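Molybdenum cofactor carrier protein (Chlamydomonas reinhardtii, PDB 2IZ5) probably binds the molybdenum cofactor and carries it within the algal cell, using a Rossmann-like fold of the SLOG clan. Local coordinates at residues V57-M62 with E83-V88; G69-G74 with A87-I92; S98-I103 with A121-L126; N104-N109 with L128-P133. All coordinates share one frame; numbering follows the deposited sequence.

Contact 1 (V57-M62 with E83-V88); sequences VMHEAM and EISDAV
His59 and Ser85 meet where helix 56-67 of this Rossmann-like fold packs against the loop leading into strand 90-93, outermost of the sheet within this chain. The imidazole comes edge-on, with Ser85 OG near the ring plane and 2.9 Å from His59 ND1; the N-H points well off the oxygen (123°), so the bond is weak. Its reach comes from His59 CG lying anti to the backbone N (chi1 176°), which swings the ring out from the helix toward the loop. Beside this polar pair, Met62 supplies the apolar half: its CB lies 3.8 Å from Ala87 CB, a methyl small enough to let the loop come close to the helix, and its flexible thioether bends at chi3 so that CE reaches Val88 CG2 at 3.6 Å. Behind the first shell, a type I turn from Ser85 to Val88 sets Ala87 and Val88 in place. Were Ser85 an alanine, His59 ND1 would probably lose this acceptor and the turn its side-chain brace. Arg12 of the second subunit reaches the same loop through weak bonds to its carbonyls. The brace is an ST turn, in which Ser85 OG accepts from Ala87 N at 3.2 Å.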
loop_
_atom_site.group_PDB
_atom_site.type_symbol
_atom_site.label_atom_id
_atom_site.label_comp_id
_atom_site.label_asym_id
_atom_site.label_seq_id
_atom_site.Cartn_x
_atom_site.Cartn_y
_atom_site.Cartn_z
ATOM N N VAL B 57 -7.937 -16.716 15.493
ATOM C CA VAL B 57 -7.521 -15.996 16.688
ATOM C C VAL B 57 -8.042 -14.534 16.741
ATOM O O VAL B 57 -8.488 -14.067 17.797
ATOM C CB VAL B 57 -5.943 -16.089 16.806
ATOM C CG1 VAL B 57 -5.374 -15.201 17.837
ATOM C CG2 VAL B 57 -5.511 -17.560 17.107
ATOM N N MET B 58 -7.991 -13.835 15.600
ATOM C CA MET B 58 -8.385 -12.437 15.533
ATOM C C MET B 58 -9.894 -12.334 15.724
ATOM O O MET B 58 -10.390 -11.444 16.382
ATOM C CB MET B 58 -7.887 -11.822 14.232
ATOM C CG MET B 58 -6.324 -11.874 14.181
ATOM S SD MET B 58 -5.325 -11.148 12.862
ATOM C CE MET B 58 -4.959 -9.586 13.508
ATOM N N HIS B 59 -10.613 -13.313 15.199
ATOM C CA HIS B 59 -12.053 -13.384 15.300
ATOM C C HIS B 59 -12.570 -13.598 16.743
ATOM O O HIS B 59 -13.405 -12.839 17.222
ATOM C CB HIS B 59 -12.514 -14.501 14.376
ATOM C CG HIS B 59 -13.982 -14.773 14.447
ATOM N ND1 HIS B 59 -14.928 -13.773 14.314
ATOM C CD2 HIS B 59 -14.669 -15.930 14.641
ATOM C CE1 HIS B 59 -16.136 -14.307 14.405
ATOM N NE2 HIS B 59 -16.005 -15.605 14.630
ATOM N N GLU B 60 -12.105 -14.658 17.399
ATOM C CA GLU B 60 -12.234 -14.842 18.868
ATOM C C GLU B 60 -11.837 -13.632 19.765
ATOM O O GLU B 60 -12.494 -13.310 20.741
ATOM C CB GLU B 60 -11.367 -16.041 19.303
ATOM C CG GLU B 60 -11.843 -17.411 18.775
ATOM C CD GLU B 60 -13.211 -17.827 19.273
ATOM O OE1 GLU B 60 -13.778 -17.216 20.227
ATOM O OE2 GLU B 60 -13.724 -18.838 18.722
ATOM N N ALA B 61 -10.713 -13.008 19.502
ATOM C CA ALA B 61 -10.436 -11.766 20.255
ATOM C C ALA B 61 -11.615 -10.805 20.083
ATOM O O ALA B 61 -12.057 -10.155 21.049
ATOM C CB ALA B 61 -9.148 -11.126 19.844
ATOM N N MET B 62 -12.144 -10.737 18.876
ATOM C CA MET B 62 -13.178 -9.788 18.596
ATOM C C MET B 62 -14.507 -10.119 19.239
ATOM O O MET B 62 -15.194 -9.238 19.735
ATOM C CB MET B 62 -13.263 -9.544 17.085
ATOM C CG MET B 62 -12.503 -8.233 16.724
ATOM S SD MET B 62 -12.834 -7.571 15.131
ATOM C CE MET B 62 -12.588 -8.976 14.146
ATOM N N GLU B 83 -17.373 -10.100 3.554
ATOM C CA GLU B 83 -17.817 -10.735 4.804
ATOM C C GLU B 83 -16.923 -10.344 5.987
ATOM O O GLU B 83 -15.835 -10.900 6.233
ATOM C CB GLU B 83 -17.963 -12.252 4.665
ATOM C CG GLU B 83 -19.373 -12.670 4.223
ATOM C CD GLU B 83 -19.396 -14.035 3.550
ATOM O OE1 GLU B 83 -18.679 -14.950 4.014
ATOM O OE2 GLU B 83 -20.123 -14.182 2.549
ATOM N N ILE B 84 -17.440 -9.350 6.706
ATOM C CA ILE B 84 -16.819 -8.765 7.886
ATOM C C ILE B 84 -17.237 -9.742 8.969
ATOM O O ILE B 84 -18.356 -10.284 8.897
ATOM C CB ILE B 84 -17.404 -7.335 8.176
ATOM C CG1 ILE B 84 -17.626 -6.523 6.887
ATOM C CG2 ILE B 84 -16.507 -6.540 9.083
ATOM C CD1 ILE B 84 -19.114 -6.418 6.430
ATOM N N SER B 85 -16.378 -10.002 9.955
ATOM C CA SER B 85 -16.856 -10.746 11.113
ATOM C C SER B 85 -18.078 -9.985 11.643
ATOM O O SER B 85 -18.250 -8.791 11.378
ATOM C CB SER B 85 -15.762 -10.903 12.170
ATOM O OG SER B 85 -16.278 -11.334 13.422
ATOM N N ASP B 86 -18.958 -10.664 12.353
ATOM C CA ASP B 86 -20.100 -9.965 12.927
ATOM C C ASP B 86 -19.685 -9.184 14.192
ATOM O O ASP B 86 -20.380 -8.273 14.636
ATOM C CB ASP B 86 -21.250 -10.962 13.184
ATOM C CG ASP B 86 -21.668 -11.708 11.910
ATOM O OD1 ASP B 86 -20.978 -11.530 10.873
ATOM O OD2 ASP B 86 -22.683 -12.455 11.930
ATOM N N ALA B 87 -18.526 -9.527 14.751
ATOM C CA ALA B 87 -17.964 -8.799 15.911
ATOM C C ALA B 87 -17.253 -7.458 15.576
ATOM O O ALA B 87 -16.730 -6.772 16.476
ATOM C CB ALA B 87 -17.018 -9.729 16.678
ATOM N N VAL B 88 -17.220 -7.080 14.305
ATOM C CA VAL B 88 -16.552 -5.849 13.898
ATOM C C VAL B 88 -17.534 -4.669 14.014
ATOM O O VAL B 88 -18.567 -4.662 13.357
ATOM C CB VAL B 88 -16.019 -5.929 12.450
ATOM C CG1 VAL B 88 -15.350 -4.630 12.068
ATOM C CG2 VAL B 88 -15.035 -7.123 12.305
#

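Contact 2 (G69-G74 with A87-I92); sequences GGTTIG and AVDIPI
The outermost pair of parallel strands in the sheet within this chain starts here, with Thr72 gripping the turn into strand 90-93. Thr72 OG1 takes part in two bonds: it donates to Ala87 O at 2.7 Å, in the carbonyl plane and on a lone pair, and accepts from Asp89 N at 2.8 Å. Its chi1 of 60° sets the hydroxyl between the backbone N and the carbonyl carbon, facing the turn. Asp89, in the turn, answers with its carboxylate: OD2 receives Thr72 N at 3.1 Å, on the anti side and 31° out of plane, while Lys66 forms a salt bridge to the same oxygen. A valine at Thr72 would probably leave Asp89 N and Ala87 O without their shared partner and free the turn to shift. Beyond it runs a regular parallel ladder of the Rossmann-like sheet: Ile90 N bonds to Thr72 O, Gly74 N to Ile90 O, and Ile92 N to Gly74 O, the last at 2.8 Å and nearly straight. Gly74 suits its place because a CB would collide with Val88 CG2; Val88 CG1 already lies 3.7 Å from Gly74 N. On the face bearing Ile73 and Ile90, branched side chains suit the subunit interface, where Ile73 packs on Ile90 of the second subunit. The Ile73 and Ile92 side chains run alongside each other, pointing the same way, Ile73 CG2 3.8 Å from Ile92 CG1.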
loop_
_atom_site.group_PDB
_atom_site.type_symbol
_atom_site.label_atom_id
_atom_site.label_comp_id
_atom_site.label_asym_id
_atom_site.label_seq_id
_atom_site.Cartn_x
_atom_site.Cartn_y
_atom_site.Cartn_z
ATOM N N GLY B 69 -18.683 -5.701 25.910
ATOM C CA GLY B 69 -19.105 -4.340 25.583
ATOM C C GLY B 69 -17.989 -3.456 25.029
ATOM O O GLY B 69 -18.080 -2.217 25.085
ATOM N N GLY B 70 -16.934 -4.070 24.514
ATOM C CA GLY B 70 -15.830 -3.323 23.962
ATOM C C GLY B 70 -16.132 -2.871 22.539
ATOM O O GLY B 70 -17.059 -3.390 21.898
ATOM N N THR B 71 -15.343 -1.893 22.084
ATOM C CA THR B 71 -15.347 -1.386 20.704
ATOM C C THR B 71 -14.225 -2.069 19.923
ATOM O O THR B 71 -13.140 -2.268 20.430
ATOM C CB THR B 71 -15.088 0.087 20.660
ATOM O OG1 THR B 71 -16.135 0.756 21.353
ATOM C CG2 THR B 71 -15.026 0.594 19.229
ATOM N N THR B 72 -14.516 -2.416 18.676
ATOM C CA THR B 72 -13.631 -3.175 17.852
ATOM C C THR B 72 -13.467 -2.533 16.514
ATOM O O THR B 72 -14.415 -1.936 15.947
ATOM C CB THR B 72 -14.220 -4.593 17.622
ATOM O OG1 THR B 72 -15.488 -4.475 16.968
ATOM C CG2 THR B 72 -14.430 -5.284 18.933
ATOM N N ILE B 73 -12.255 -2.708 15.990
ATOM C CA ILE B 73 -11.853 -2.305 14.645
ATOM C C ILE B 73 -11.226 -3.511 13.931
ATOM O O ILE B 73 -10.249 -4.111 14.428
ATOM C CB ILE B 73 -10.804 -1.176 14.713
ATOM C CG1 ILE B 73 -11.292 0.010 15.547
ATOM C CG2 ILE B 73 -10.460 -0.695 13.325
ATOM C CD1 ILE B 73 -10.163 1.060 15.762
ATOM N N GLY B 74 -11.819 -3.896 12.814
ATOM C CA GLY B 74 -11.297 -4.948 11.955
ATOM C C GLY B 74 -10.738 -4.378 10.672
ATOM O O GLY B 74 -11.397 -3.598 10.044
ATOM N N ALA B 87 -18.526 -9.527 14.751
ATOM C CA ALA B 87 -17.964 -8.799 15.911
ATOM C C ALA B 87 -17.253 -7.458 15.576
ATOM O O ALA B 87 -16.730 -6.772 16.476
ATOM C CB ALA B 87 -17.018 -9.729 16.678
ATOM N N VAL B 88 -17.220 -7.080 14.305
ATOM C CA VAL B 88 -16.552 -5.849 13.898
ATOM C C VAL B 88 -17.534 -4.669 14.014
ATOM O O VAL B 88 -18.567 -4.662 13.357
ATOM C CB VAL B 88 -16.019 -5.929 12.450
ATOM C CG1 VAL B 88 -15.350 -4.630 12.068
ATOM C CG2 VAL B 88 -15.035 -7.123 12.305
ATOM N N ASP B 89 -17.204 -3.702 14.870
ATOM C CA ASP B 89 -17.905 -2.420 14.917
ATOM C C ASP B 89 -17.484 -1.527 13.758
ATOM O O ASP B 89 -18.319 -1.031 13.018
ATOM C CB ASP B 89 -17.597 -1.678 16.228
ATOM C CG ASP B 89 -18.220 -2.341 17.440
ATOM O OD1 ASP B 89 -19.310 -2.929 17.297
ATOM O OD2 ASP B 89 -17.622 -2.269 18.533
ATOM N N ILE B 90 -16.178 -1.308 13.638
ATOM C CA ILE B 90 -15.629 -0.396 12.650
ATOM C C ILE B 90 -14.775 -1.220 11.633
ATOM O O ILE B 90 -13.704 -1.689 11.961
ATOM C CB ILE B 90 -14.812 0.757 13.337
ATOM C CG1 ILE B 90 -15.715 1.707 14.141
ATOM C CG2 ILE B 90 -14.067 1.581 12.297
ATOM C CD1 ILE B 90 -16.248 1.176 15.398
ATOM N N PRO B 91 -15.297 -1.451 10.423
ATOM C CA PRO B 91 -14.465 -2.108 9.404
ATOM C C PRO B 91 -13.606 -1.155 8.629
ATOM O O PRO B 91 -14.113 -0.209 8.071
ATOM C CB PRO B 91 -15.523 -2.801 8.484
ATOM C CG PRO B 91 -16.885 -2.446 9.035
ATOM C CD PRO B 91 -16.684 -1.259 9.929
ATOM N N ILE B 92 -12.305 -1.389 8.597
ATOM C CA ILE B 92 -11.377 -0.567 7.815
ATOM C C ILE B 92 -10.921 -1.364 6.578
ATOM O O ILE B 92 -10.189 -2.355 6.684
ATOM C CB ILE B 92 -10.134 -0.079 8.631
ATOM C CG1 ILE B 92 -10.559 0.748 9.863
ATOM C CG2 ILE B 92 -9.183 0.724 7.710
ATOM C CD1 ILE B 92 -11.403 2.015 9.546
#

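Contact 3 (S98-I103 with A121-L126); sequences SARDNI and AAEVAL
One face of the Arg100 guanidinium is covered by Glu123, whose CG stands 3.5 Å over the plane, nearer its margin than its centre, while the methyl of Ala122 lies at the edge. The Glu123 carboxylate is stacked almost parallel to the guanidinium, the planes only 5° apart. Thus Arg100 NH2 and Glu123 OE2, 3.8 Å apart, form a long salt bridge of charges alone. The arginine chain bends at chi2 and chi3 to lay its flat end against helix 118-129, and its CB lies 4.0 Å from Leu126 CD1. Asn102 occupies the N-cap position of helix 103-107 without a side-chain capping bond. Its OD1 rests 3.6 Å from Leu126 CB, and its ND2 donates to a water at 2.8 Å that in turn donates to Leu126 O. ND2 also bonds to Ser98 O of the third subunit, so the amide links its loop directly to that subunit and, through the water, to the helix. Leucine and alanine give Arg100 apolar surface here and pack against Ala122 and Leu126 of that subunit. With no N-H of Arg100 aimed at Glu123, the pair probably attracts through charge and flat-on packing and does little to fix either group's rotation.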
loop_
_atom_site.group_PDB
_atom_site.type_symbol
_atom_site.label_atom_id
_atom_site.label_comp_id
_atom_site.label_asym_id
_atom_site.label_seq_id
_atom_site.Cartn_x
_atom_site.Cartn_y
_atom_site.Cartn_z
ATOM N N SER B 98 -2.015 -9.284 0.332
ATOM C CA SER B 98 -0.666 -9.820 0.617
ATOM C C SER B 98 0.311 -8.670 0.879
ATOM O O SER B 98 1.468 -8.896 1.265
ATOM C CB SER B 98 -0.142 -10.744 -0.519
ATOM N N ALA B 99 -0.154 -7.442 0.662
ATOM C CA ALA B 99 0.600 -6.272 1.045
ATOM C C ALA B 99 0.158 -5.846 2.429
ATOM O O ALA B 99 -1.018 -5.923 2.763
ATOM C CB ALA B 99 0.398 -5.167 0.052
ATOM N N ARG B 100 1.123 -5.415 3.231
ATOM C CA ARG B 100 0.888 -5.041 4.627
ATOM C C ARG B 100 0.556 -3.512 4.731
ATOM O O ARG B 100 1.396 -2.675 4.437
ATOM C CB ARG B 100 2.106 -5.438 5.456
ATOM C CG ARG B 100 2.526 -6.909 5.251
ATOM C CD ARG B 100 2.342 -7.772 6.511
ATOM N NE ARG B 100 0.936 -8.006 6.870
ATOM C CZ ARG B 100 0.453 -9.132 7.417
ATOM N NH1 ARG B 100 1.250 -10.183 7.667
ATOM N NH2 ARG B 100 -0.850 -9.209 7.713
ATOM N N ASP B 101 -0.584 -3.128 5.290
ATOM C CA ASP B 101 -1.100 -3.745 6.498
ATOM C C ASP B 101 0.010 -3.676 7.602
ATOM O O ASP B 101 0.362 -4.674 8.272
ATOM C CB ASP B 101 -1.823 -5.101 6.242
ATOM C CG ASP B 101 -3.378 -4.950 6.224
ATOM O OD1 ASP B 101 -3.990 -4.718 5.136
ATOM O OD2 ASP B 101 -3.973 -5.035 7.342
ATOM N N ASN B 102 0.546 -2.438 7.684
ATOM C CA ASN B 102 1.194 -1.853 8.854
ATOM C C ASN B 102 0.200 -0.950 9.621
ATOM O O ASN B 102 0.608 -0.084 10.391
ATOM C CB ASN B 102 2.399 -1.001 8.399
ATOM C CG ASN B 102 3.527 -0.906 9.460
ATOM O OD1 ASN B 102 3.607 -1.707 10.398
ATOM N ND2 ASN B 102 4.425 0.084 9.279
ATOM N N ILE B 103 -1.100 -1.140 9.414
ATOM C CA ILE B 103 -2.088 -0.376 10.167
ATOM C C ILE B 103 -2.082 -0.810 11.638
ATOM O O ILE B 103 -1.958 0.022 12.546
ATOM C CB ILE B 103 -3.521 -0.431 9.487
ATOM C CG1 ILE B 103 -3.515 0.472 8.255
ATOM C CG2 ILE B 103 -4.649 0.016 10.447
ATOM C CD1 ILE B 103 -4.687 0.283 7.361
ATOM N N ALA B 121 4.604 -13.084 12.136
ATOM C CA ALA B 121 6.052 -12.779 12.205
ATOM C C ALA B 121 6.392 -11.508 11.411
ATOM O O ALA B 121 7.129 -10.651 11.906
ATOM C CB ALA B 121 6.864 -13.970 11.738
ATOM N N ALA B 122 5.792 -11.333 10.229
ATOM C CA ALA B 122 5.916 -10.068 9.507
ATOM C C ALA B 122 5.348 -8.883 10.317
ATOM O O ALA B 122 6.012 -7.836 10.526
ATOM C CB ALA B 122 5.235 -10.179 8.119
ATOM N N GLU B 123 4.128 -9.066 10.809
ATOM C CA GLU B 123 3.455 -8.092 11.692
ATOM C C GLU B 123 4.247 -7.700 12.959
ATOM O O GLU B 123 4.419 -6.505 13.256
ATOM C CB GLU B 123 2.079 -8.624 12.089
ATOM C CG GLU B 123 1.064 -8.744 10.921
ATOM C CD GLU B 123 -0.390 -8.792 11.382
ATOM O OE1 GLU B 123 -0.844 -9.840 11.928
ATOM O OE2 GLU B 123 -1.098 -7.779 11.175
ATOM N N VAL B 124 4.706 -8.695 13.707
ATOM C CA VAL B 124 5.602 -8.461 14.846
ATOM C C VAL B 124 6.899 -7.733 14.458
ATOM O O VAL B 124 7.261 -6.769 15.086
ATOM C CB VAL B 124 5.998 -9.759 15.563
ATOM C CG1 VAL B 124 6.978 -9.437 16.707
ATOM C CG2 VAL B 124 4.714 -10.521 16.068
ATOM N N ALA B 125 7.571 -8.160 13.400
ATOM C CA ALA B 125 8.821 -7.505 13.002
ATOM C C ALA B 125 8.615 -6.028 12.601
ATOM O O ALA B 125 9.443 -5.144 12.930
ATOM C CB ALA B 125 9.484 -8.293 11.892
ATOM N N LEU B 126 7.496 -5.771 11.910
ATOM C CA LEU B 126 7.082 -4.436 11.490
ATOM C C LEU B 126 6.816 -3.501 12.661
ATOM O O LEU B 126 7.155 -2.325 12.634
ATOM C CB LEU B 126 5.801 -4.526 10.651
ATOM C CG LEU B 126 5.862 -4.994 9.211
ATOM C CD1 LEU B 126 4.513 -4.749 8.573
ATOM C CD2 LEU B 126 6.971 -4.237 8.395
HETATM O O HOH W 1 6.825 -0.356 10.676
#

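Contact 4 (N104-N109 with L128-P133); sequences NALSSN and LKAKKP
Lys132 CG lies anti to the carbonyl carbon (chi1 -61°), and bends at chi2, chi3 and chi4 (62°) curl the rest of the chain so that its ammonium meets the C-terminal end of helix 103-107. There NZ faces three backbone carbonyls: those of Ala105, Leu106 and Ser108. The bond from Lys132 NZ to Leu106 O, at 3.0 Å, is weak; the modelled approaches to Ala105 O and Ser108 O are so short that their exact lengths are doubtful. The aliphatic part travels with it, Lys132 CG lying 3.4 Å from Ala105 O. A lysine suits this place because backbone carbonyls gather at and just past the C-terminal end of this short helix, where a positive charge would probably be stabilised. In the Rossmann-like fold, this joins the helix before strand 110-114 to the connection between helix 118-129 and strand 134-137. That connection begins with a Schellman motif, in which Lys131 takes a positive phi and turns the chain away from the helix. Just before Lys131, Ala130 directs its methyl at the other helix, meeting the tip of Leu106 with CB 3.9 Å from Leu106 CD2. Alanine is small enough for this close approach, and the longer leucine spans the distance from a backbone position facing away. Farther along, the Pro133 ring comes beside the chain leaving the short helix, its CD 3.8 Å from Asn109 O.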
loop_
_atom_site.group_PDB
_atom_site.type_symbol
_atom_site.label_atom_id
_atom_site.label_comp_id
_atom_site.label_asym_id
_atom_site.label_seq_id
_atom_site.Cartn_x
_atom_site.Cartn_y
_atom_site.Cartn_z
ATOM N N ASN B 104 -2.178 -2.111 11.871
ATOM C CA ASN B 104 -2.135 -2.636 13.255
ATOM C C ASN B 104 -0.947 -2.014 13.990
ATOM O O ASN B 104 -1.120 -1.285 14.957
ATOM C CB ASN B 104 -2.101 -4.186 13.282
ATOM C CG ASN B 104 -2.690 -4.772 14.568
ATOM O OD1 ASN B 104 -2.647 -4.125 15.631
ATOM N ND2 ASN B 104 -3.274 -5.987 14.472
ATOM N N ALA B 105 0.247 -2.222 13.456
ATOM C CA ALA B 105 1.493 -1.777 14.090
ATOM C C ALA B 105 1.594 -0.315 14.349
ATOM O O ALA B 105 2.145 0.078 15.406
ATOM C CB ALA B 105 2.699 -2.179 13.242
ATOM N N LEU B 106 1.145 0.509 13.381
ATOM C CA LEU B 106 1.329 1.957 13.492
ATOM C C LEU B 106 0.232 2.598 14.276
ATOM O O LEU B 106 0.439 3.649 14.939
ATOM C CB LEU B 106 1.415 2.599 12.121
ATOM C CG LEU B 106 2.661 2.318 11.255
ATOM C CD1 LEU B 106 2.501 2.988 9.890
ATOM C CD2 LEU B 106 3.935 2.816 11.926
ATOM N N SER B 107 -0.961 2.004 14.221
ATOM C CA SER B 107 -2.138 2.605 14.894
ATOM C C SER B 107 -2.289 2.199 16.362
ATOM O O SER B 107 -2.910 2.934 17.157
ATOM C CB SER B 107 -3.424 2.247 14.131
ATOM O OG SER B 107 -3.307 2.505 12.747
ATOM N N SER B 108 -1.756 1.032 16.726
ATOM C CA SER B 108 -1.919 0.485 18.089
ATOM C C SER B 108 -0.925 1.077 19.070
ATOM O O SER B 108 0.225 1.357 18.706
ATOM C CB SER B 108 -1.792 -1.038 18.051
ATOM O OG SER B 108 -2.785 -1.562 17.171
ATOM N N ASN B 109 -1.336 1.251 20.319
ATOM C CA ASN B 109 -0.394 1.711 21.341
ATOM C C ASN B 109 0.522 0.583 21.783
ATOM O O ASN B 109 1.724 0.777 22.020
ATOM C CB ASN B 109 -1.139 2.202 22.554
ATOM C CG ASN B 109 -1.940 3.448 22.279
ATOM O OD1 ASN B 109 -1.497 4.548 22.640
ATOM N ND2 ASN B 109 -3.119 3.299 21.654
ATOM N N LEU B 128 8.072 -3.915 15.730
ATOM C CA LEU B 128 9.381 -3.584 16.332
ATOM C C LEU B 128 10.155 -2.498 15.579
ATOM O O LEU B 128 10.863 -1.669 16.170
ATOM C CB LEU B 128 10.244 -4.807 16.426
ATOM C CG LEU B 128 9.692 -6.038 17.150
ATOM C CD1 LEU B 128 10.713 -7.081 17.010
ATOM C CD2 LEU B 128 9.354 -5.749 18.606
ATOM N N LYS B 129 10.049 -2.523 14.264
ATOM C CA LYS B 129 10.728 -1.551 13.402
ATOM C C LYS B 129 10.103 -0.167 13.586
ATOM O O LYS B 129 10.788 0.836 13.467
ATOM C CB LYS B 129 10.642 -1.997 11.933
ATOM C CG LYS B 129 11.019 -0.941 10.895
ATOM C CD LYS B 129 11.553 -1.588 9.643
ATOM C CE LYS B 129 11.403 -0.736 8.401
ATOM N NZ LYS B 129 12.640 -0.830 7.603
ATOM N N ALA B 130 8.798 -0.147 13.884
ATOM C CA ALA B 130 8.071 1.060 14.311
ATOM C C ALA B 130 8.324 1.432 15.759
ATOM O O ALA B 130 7.735 2.371 16.240
ATOM C CB ALA B 130 6.571 0.869 14.103
ATOM N N LYS B 131 9.184 0.701 16.457
ATOM C CA LYS B 131 9.493 0.959 17.870
ATOM C C LYS B 131 8.285 0.804 18.788
ATOM O O LYS B 131 8.143 1.493 19.796
ATOM C CB LYS B 131 10.127 2.336 18.034
ATOM C CG LYS B 131 11.282 2.544 17.121
ATOM C CD LYS B 131 12.425 1.645 17.461
ATOM C CE LYS B 131 13.705 2.169 16.852
ATOM N NZ LYS B 131 14.847 1.702 17.676
ATOM N N LYS B 132 7.411 -0.108 18.427
ATOM C CA LYS B 132 6.227 -0.390 19.216
ATOM C C LYS B 132 6.493 -1.671 19.998
ATOM O O LYS B 132 7.191 -2.553 19.485
ATOM C CB LYS B 132 4.985 -0.514 18.319
ATOM C CG LYS B 132 4.662 0.775 17.516
ATOM C CD LYS B 132 3.909 1.816 18.363
ATOM C CE LYS B 132 2.886 2.661 17.538
ATOM N NZ LYS B 132 1.809 1.808 16.931
ATOM N N PRO B 133 5.997 -1.726 21.265
ATOM C CA PRO B 133 6.064 -2.884 22.144
ATOM C C PRO B 133 5.155 -3.985 21.680
ATOM O O PRO B 133 4.011 -3.735 21.303
ATOM C CB PRO B 133 5.544 -2.365 23.493
ATOM C CG PRO B 133 5.309 -0.921 23.340
ATOM C CD PRO B 133 5.312 -0.580 21.910
#

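How the contacts relate
Contact 1 and contact 2 share Ala87 and Val88, and their centres are about 8 Å apart: the turn that packs on helix 56-67 also feeds the edge pair of strands. Contact 3 and contact 4 form a second cluster, centres about 10 Å apart, both using helix 118-129 and alternating along the chain; Glu123 OE2 lies 4.3 Å from Asn104 CB between them. Contacts 1 and 4 fall on opposite sides of the chain's centre, about 21 Å between centres, yet Met58 CE comes within 4.1 Å of Asn104 ND2. All four contacts touch the second subunit, and contacts 3 and 4 also meet the third, linking the fold to the tetramer.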